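Local structure of acyl-CoA dehydrogenase (Thermus thermophilus, 2Z1Q) at residues Val508-Gln522 and Thr549-Ala563. The protein probably catalyses the FAD-dependent desaturation of acyl-CoA thioesters, introducing a double bond between carbons 2 and 3 and passing the electrons to an acceptor. Sequence-based numbering, arbitrary orientation.
Unlike the reference sequence in segment 549-563: Gly-554 (reference Val).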
loop_
_atom_site.group_PDB
_atom_site.type_symbol
_atom_site.label_atom_id
_atom_site.label_comp_id
_atom_site.label_asym_id
_atom_site.label_seq_id
_atom_site.Cartn_x
_atom_site.Cartn_y
_atom_site.Cartn_z
ATOM N N VAL B 508 2.162 4.762 -26.252
ATOM C CA VAL B 508 1.804 5.698 -25.200
ATOM C C VAL B 508 2.067 5.098 -23.815
ATOM O O VAL B 508 2.607 5.767 -22.934
ATOM C CB VAL B 508 0.311 6.084 -25.311
ATOM C CG1 VAL B 508 -0.082 7.043 -24.194
ATOM C CG2 VAL B 508 0.039 6.711 -26.681
ATOM N N LEU B 509 1.697 3.832 -23.632
ATOM C CA LEU B 509 1.887 3.174 -22.346
ATOM C C LEU B 509 3.354 2.962 -22.073
ATOM O O LEU B 509 3.818 3.105 -20.937
ATOM C CB LEU B 509 1.159 1.831 -22.315
ATOM C CG LEU B 509 -0.363 1.926 -22.450
ATOM C CD1 LEU B 509 -0.936 0.523 -22.386
ATOM C CD2 LEU B 509 -0.959 2.806 -21.348
ATOM N N ALA B 510 4.086 2.636 -23.129
ATOM C CA ALA B 510 5.510 2.403 -23.010
ATOM C C ALA B 510 6.236 3.698 -22.640
ATOM O O ALA B 510 7.165 3.684 -21.839
ATOM C CB ALA B 510 6.048 1.851 -24.312
ATOM N N ARG B 511 5.793 4.812 -23.219
ATOM C CA ARG B 511 6.419 6.118 -22.979
ATOM C C ARG B 511 6.182 6.598 -21.545
ATOM O O ARG B 511 7.078 7.143 -20.904
ATOM C CB ARG B 511 5.887 7.140 -24.006
ATOM C CG ARG B 511 6.592 8.496 -24.037
ATOM C CD ARG B 511 6.170 9.303 -25.270
ATOM N NE ARG B 511 6.480 8.567 -26.493
ATOM C CZ ARG B 511 5.577 8.160 -27.381
ATOM N NH1 ARG B 511 5.967 7.487 -28.456
ATOM N NH2 ARG B 511 4.288 8.431 -27.200
ATOM N N ILE B 512 4.971 6.382 -21.051
ATOM C CA ILE B 512 4.600 6.758 -19.697
ATOM C C ILE B 512 5.479 6.035 -18.678
ATOM O O ILE B 512 5.925 6.624 -17.692
ATOM C CB ILE B 512 3.120 6.401 -19.463
ATOM C CG1 ILE B 512 2.238 7.422 -20.182
ATOM C CG2 ILE B 512 2.813 6.308 -17.973
ATOM C CD1 ILE B 512 0.784 7.060 -20.153
ATOM N N TYR B 513 5.740 4.760 -18.939
ATOM C CA TYR B 513 6.546 3.931 -18.052
ATOM C C TYR B 513 8.022 4.316 -18.132
ATOM O O TYR B 513 8.703 4.457 -17.104
ATOM C CB TYR B 513 6.356 2.453 -18.423
ATOM C CG TYR B 513 7.052 1.515 -17.481
ATOM C CD1 TYR B 513 6.408 1.057 -16.333
ATOM C CD2 TYR B 513 8.388 1.166 -17.671
ATOM C CE1 TYR B 513 7.068 0.290 -15.398
ATOM C CE2 TYR B 513 9.071 0.391 -16.725
ATOM C CZ TYR B 513 8.393 -0.035 -15.584
ATOM O OH TYR B 513 9.016 -0.726 -14.574
ATOM N N LEU B 514 8.506 4.486 -19.357
ATOM C CA LEU B 514 9.891 4.861 -19.616
ATOM C C LEU B 514 10.305 6.158 -18.901
ATOM O O LEU B 514 11.301 6.183 -18.169
ATOM C CB LEU B 514 10.101 5.012 -21.126
ATOM C CG LEU B 514 11.456 5.559 -21.571
ATOM C CD1 LEU B 514 12.548 4.680 -20.999
ATOM C CD2 LEU B 514 11.543 5.605 -23.091
ATOM N N ALA B 515 9.545 7.233 -19.111
ATOM C CA ALA B 515 9.846 8.524 -18.487
ATOM C C ALA B 515 10.016 8.387 -16.976
ATOM O O ALA B 515 11.013 8.836 -16.406
ATOM C CB ALA B 515 8.738 9.533 -18.791
ATOM N N GLN B 516 9.035 7.768 -16.329
ATOM C CA GLN B 516 9.089 7.584 -14.888
ATOM C C GLN B 516 10.251 6.704 -14.448
ATOM O O GLN B 516 10.870 6.964 -13.419
ATOM C CB GLN B 516 7.765 7.009 -14.406
ATOM C CG GLN B 516 6.630 8.000 -14.530
ATOM C CD GLN B 516 5.293 7.405 -14.165
ATOM O OE1 GLN B 516 4.776 6.522 -14.852
ATOM N NE2 GLN B 516 4.722 7.884 -13.072
ATOM N N ALA B 517 10.552 5.671 -15.229
ATOM C CA ALA B 517 11.657 4.775 -14.908
ATOM C C ALA B 517 12.983 5.532 -14.919
ATOM O O ALA B 517 13.874 5.253 -14.108
ATOM C CB ALA B 517 11.707 3.627 -15.908
ATOM N N LEU B 518 13.125 6.482 -15.841
ATOM C CA LEU B 518 14.362 7.248 -15.911
ATOM C C LEU B 518 14.511 8.119 -14.676
ATOM O O LEU B 518 15.608 8.273 -14.153
ATOM C CB LEU B 518 14.416 8.111 -17.183
ATOM C CG LEU B 518 15.229 7.519 -18.344
ATOM C CD1 LEU B 518 14.617 6.204 -18.760
ATOM C CD2 LEU B 518 15.262 8.479 -19.526
ATOM N N ASP B 519 13.406 8.673 -14.192
ATOM C CA ASP B 519 13.472 9.517 -13.007
ATOM C C ASP B 519 13.896 8.725 -11.782
ATOM O O ASP B 519 14.699 9.199 -10.979
ATOM C CB ASP B 519 12.124 10.161 -12.717
ATOM C CG ASP B 519 11.670 11.077 -13.818
ATOM O OD1 ASP B 519 12.533 11.625 -14.546
ATOM O OD2 ASP B 519 10.445 11.252 -13.943
ATOM N N ARG B 520 13.327 7.529 -11.655
ATOM C CA ARG B 520 13.613 6.631 -10.545
ATOM C C ARG B 520 15.063 6.169 -10.628
ATOM O O ARG B 520 15.708 5.945 -9.604
ATOM C CB ARG B 520 12.679 5.408 -10.613
ATOM C CG ARG B 520 11.826 5.196 -9.377
ATOM C CD ARG B 520 10.400 4.900 -9.774
ATOM N NE ARG B 520 10.328 3.870 -10.809
ATOM C CZ ARG B 520 9.360 3.800 -11.719
ATOM N NH1 ARG B 520 8.386 4.696 -11.724
ATOM N NH2 ARG B 520 9.374 2.844 -12.643
ATOM N N ALA B 521 15.567 6.026 -11.851
ATOM C CA ALA B 521 16.950 5.606 -12.061
ATOM C C ALA B 521 17.909 6.678 -11.553
ATOM O O ALA B 521 18.867 6.372 -10.844
ATOM C CB ALA B 521 17.206 5.340 -13.547
ATOM N N GLN B 522 17.653 7.935 -11.912
ATOM C CA GLN B 522 18.536 9.008 -11.469
ATOM C C GLN B 522 18.529 9.111 -9.948
ATOM O O GLN B 522 19.587 9.082 -9.322
ATOM C CB GLN B 522 18.131 10.351 -12.090
ATOM C CG GLN B 522 19.127 11.477 -11.801
ATOM C CD GLN B 522 18.954 12.693 -12.694
ATOM O OE1 GLN B 522 19.156 12.620 -13.910
ATOM N NE2 GLN B 522 18.580 13.818 -12.094
ATOM N N THR B 549 20.778 9.257 -17.656
ATOM C CA THR B 549 19.349 9.288 -17.363
ATOM C C THR B 549 18.717 10.576 -17.895
ATOM O O THR B 549 17.559 10.878 -17.620
ATOM C CB THR B 549 19.093 9.165 -15.840
ATOM O OG1 THR B 549 19.812 10.182 -15.134
ATOM C CG2 THR B 549 19.552 7.808 -15.346
ATOM N N LYS B 550 19.489 11.323 -18.674
ATOM C CA LYS B 550 19.011 12.575 -19.247
ATOM C C LYS B 550 17.897 12.289 -20.249
ATOM O O LYS B 550 18.008 11.381 -21.075
ATOM C CB LYS B 550 20.171 13.305 -19.944
ATOM C CG LYS B 550 20.351 14.775 -19.525
ATOM C CD LYS B 550 20.654 14.931 -18.020
ATOM C CE LYS B 550 20.798 16.404 -17.606
ATOM N NZ LYS B 550 21.110 16.580 -16.149
ATOM N N ARG B 551 16.816 13.056 -20.172
ATOM C CA ARG B 551 15.701 12.876 -21.091
ATOM C C ARG B 551 14.988 14.194 -21.327
ATOM O O ARG B 551 15.202 15.170 -20.609
ATOM C CB ARG B 551 14.698 11.864 -20.537
ATOM C CG ARG B 551 13.936 12.349 -19.303
ATOM C CD ARG B 551 13.065 11.243 -18.727
ATOM N NE ARG B 551 12.189 11.691 -17.643
ATOM C CZ ARG B 551 11.152 12.511 -17.807
ATOM N NH1 ARG B 551 10.855 12.980 -19.015
ATOM N NH2 ARG B 551 10.391 12.846 -16.771
ATOM N N GLU B 552 14.141 14.208 -22.348
ATOM C CA GLU B 552 13.368 15.392 -22.684
ATOM C C GLU B 552 11.991 15.290 -22.035
ATOM O O GLU B 552 11.302 14.281 -22.168
ATOM C CB GLU B 552 13.244 15.529 -24.206
ATOM C CG GLU B 552 14.533 15.989 -24.880
ATOM C CD GLU B 552 15.022 17.328 -24.339
ATOM O OE1 GLU B 552 16.184 17.405 -23.887
ATOM O OE2 GLU B 552 14.243 18.306 -24.358
ATOM N N PRO B 553 11.585 16.336 -21.300
ATOM C CA PRO B 553 10.289 16.379 -20.615
ATOM C C PRO B 553 9.113 15.879 -21.466
ATOM O O PRO B 553 8.894 16.350 -22.576
ATOM C CB PRO B 553 10.163 17.854 -20.233
ATOM C CG PRO B 553 11.598 18.237 -19.941
ATOM C CD PRO B 553 12.337 17.590 -21.095
ATOM N N GLY B 554 8.375 14.903 -20.941
ATOM C CA GLY B 554 7.222 14.366 -21.645
ATOM C C GLY B 554 5.963 14.859 -20.955
ATOM O O GLY B 554 5.993 15.147 -19.762
ATOM N N ASP B 555 4.861 14.973 -21.690
ATOM C CA ASP B 555 3.599 15.446 -21.113
ATOM C C ASP B 555 2.823 14.260 -20.555
ATOM O O ASP B 555 1.950 13.712 -21.237
ATOM C CB ASP B 555 2.759 16.136 -22.188
ATOM C CG ASP B 555 1.557 16.876 -21.618
ATOM O OD1 ASP B 555 1.205 16.673 -20.434
ATOM O OD2 ASP B 555 0.955 17.663 -22.377
ATOM N N LEU B 556 3.147 13.871 -19.324
ATOM C CA LEU B 556 2.490 12.737 -18.683
ATOM C C LEU B 556 1.004 13.000 -18.483
ATOM O O LEU B 556 0.185 12.084 -18.533
ATOM C CB LEU B 556 3.169 12.427 -17.339
ATOM C CG LEU B 556 4.656 12.039 -17.379
ATOM C CD1 LEU B 556 5.126 11.649 -15.979
ATOM C CD2 LEU B 556 4.867 10.878 -18.336
ATOM N N VAL B 557 0.643 14.252 -18.259
ATOM C CA VAL B 557 -0.754 14.564 -18.075
ATOM C C VAL B 557 -1.514 14.142 -19.326
ATOM O O VAL B 557 -2.485 13.379 -19.246
ATOM C CB VAL B 557 -0.936 16.044 -17.829
ATOM C CG1 VAL B 557 -2.392 16.344 -17.509
ATOM C CG2 VAL B 557 -0.024 16.474 -16.697
ATOM N N ALA B 558 -1.056 14.620 -20.482
ATOM C CA ALA B 558 -1.687 14.297 -21.754
ATOM C C ALA B 558 -1.691 12.798 -22.002
ATOM O O ALA B 558 -2.729 12.213 -22.299
ATOM C CB ALA B 558 -0.960 15.003 -22.905
ATOM N N LEU B 559 -0.530 12.172 -21.876
ATOM C CA LEU B 559 -0.439 10.742 -22.141
ATOM C C LEU B 559 -1.294 9.886 -21.211
ATOM O O LEU B 559 -1.979 8.975 -21.675
ATOM C CB LEU B 559 1.028 10.278 -22.113
ATOM C CG LEU B 559 1.965 10.874 -23.180
ATOM C CD1 LEU B 559 3.359 10.272 -23.037
ATOM C CD2 LEU B 559 1.437 10.582 -24.569
ATOM N N ARG B 560 -1.271 10.165 -19.913
ATOM C CA ARG B 560 -2.080 9.377 -19.000
ATOM C C ARG B 560 -3.551 9.570 -19.336
ATOM O O ARG B 560 -4.309 8.605 -19.376
ATOM C CB ARG B 560 -1.815 9.777 -17.548
ATOM C CG ARG B 560 -0.457 9.333 -17.009
ATOM C CD ARG B 560 -0.532 9.299 -15.496
ATOM N NE ARG B 560 0.736 8.996 -14.839
ATOM C CZ ARG B 560 1.616 9.906 -14.425
ATOM N NH1 ARG B 560 1.385 11.204 -14.593
ATOM N NH2 ARG B 560 2.727 9.520 -13.818
ATOM N N ARG B 561 -3.959 10.807 -19.611
ATOM C CA ARG B 561 -5.357 11.051 -19.954
ATOM C C ARG B 561 -5.772 10.248 -21.179
ATOM O O ARG B 561 -6.898 9.759 -21.259
ATOM C CB ARG B 561 -5.621 12.531 -20.199
ATOM C CG ARG B 561 -5.664 13.360 -18.931
ATOM C CD ARG B 561 -6.335 14.689 -19.196
ATOM N NE ARG B 561 -6.476 15.482 -17.982
ATOM C CZ ARG B 561 -7.251 16.556 -17.888
ATOM N NH1 ARG B 561 -7.949 16.957 -18.942
ATOM N NH2 ARG B 561 -7.326 17.232 -16.749
ATOM N N GLN B 562 -4.847 10.110 -22.126
ATOM C CA GLN B 562 -5.097 9.359 -23.353
ATOM C C GLN B 562 -5.333 7.872 -23.026
ATOM O O GLN B 562 -6.228 7.239 -23.589
ATOM C CB GLN B 562 -3.910 9.528 -24.314
ATOM C CG GLN B 562 -4.055 8.784 -25.633
ATOM C CD GLN B 562 -2.904 9.055 -26.612
ATOM O OE1 GLN B 562 -2.810 8.412 -27.655
ATOM N NE2 GLN B 562 -2.034 10.005 -26.275
ATOM N N ALA B 563 -4.524 7.338 -22.113
ATOM C CA ALA B 563 -4.634 5.942 -21.679
ATOM C C ALA B 563 -5.948 5.749 -20.910
ATOM O O ALA B 563 -6.665 4.768 -21.116
ATOM C CB ALA B 563 -3.439 5.584 -20.789
HETATM O O HOH W 1 15.413 11.991 -15.639
#
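Arg-551 meets Leu-518 and Asp-519 on helix 505-528, an example of one side chain giving its methylenes to apolar packing and its guanidinium to a salt bridge. Its CB starts 3.6 Å from CD2 of Leu-518; CG, set between the backbone N and the carbonyl carbon (chi1 69°), passes the same methyl more loosely, and from there the chain runs extended to NE, with CD against CB and CD2 of that leucine, bringing the guanidinium to Asp-519. NE meets OD1 of Asp-519 at 3.1 Å, from above the carboxylate plane, while NH2 reaches OD2 at 3.2 Å on its syn lone pair. The salt bridge is thus side-on, although the two flat groups are turned 42° apart. CB of Ala-515 sits over the centre of the guanidinium face and is the nearest partner of NH1 across the contact, at 4.1 Å. A lysine in place of Arg-551 would probably lose the paired grip on Asp-519 and leave the methyl of Ala-515 without its flat cover. A water donates to both Asp-519 OD1 and Thr-549 O.

The setting is the all-helical C-terminal part of the acyl-CoA dehydrogenase fold, where the loop before helix 556-570 runs back along helix 505-528 and the axes of helix segments 508-522 and 556-563 come within 9.7 Å at a signed crossing angle of -138°. Leu-559 puts CB against CG1 of Ile-512 (3.7 Å), CD1 against CD of Arg-511 and CD2 against CG1 of Val-508 (3.9 Å). NE of Arg-511 forms a salt bridge with Glu-446, and NE of Arg-560 one with Glu-308.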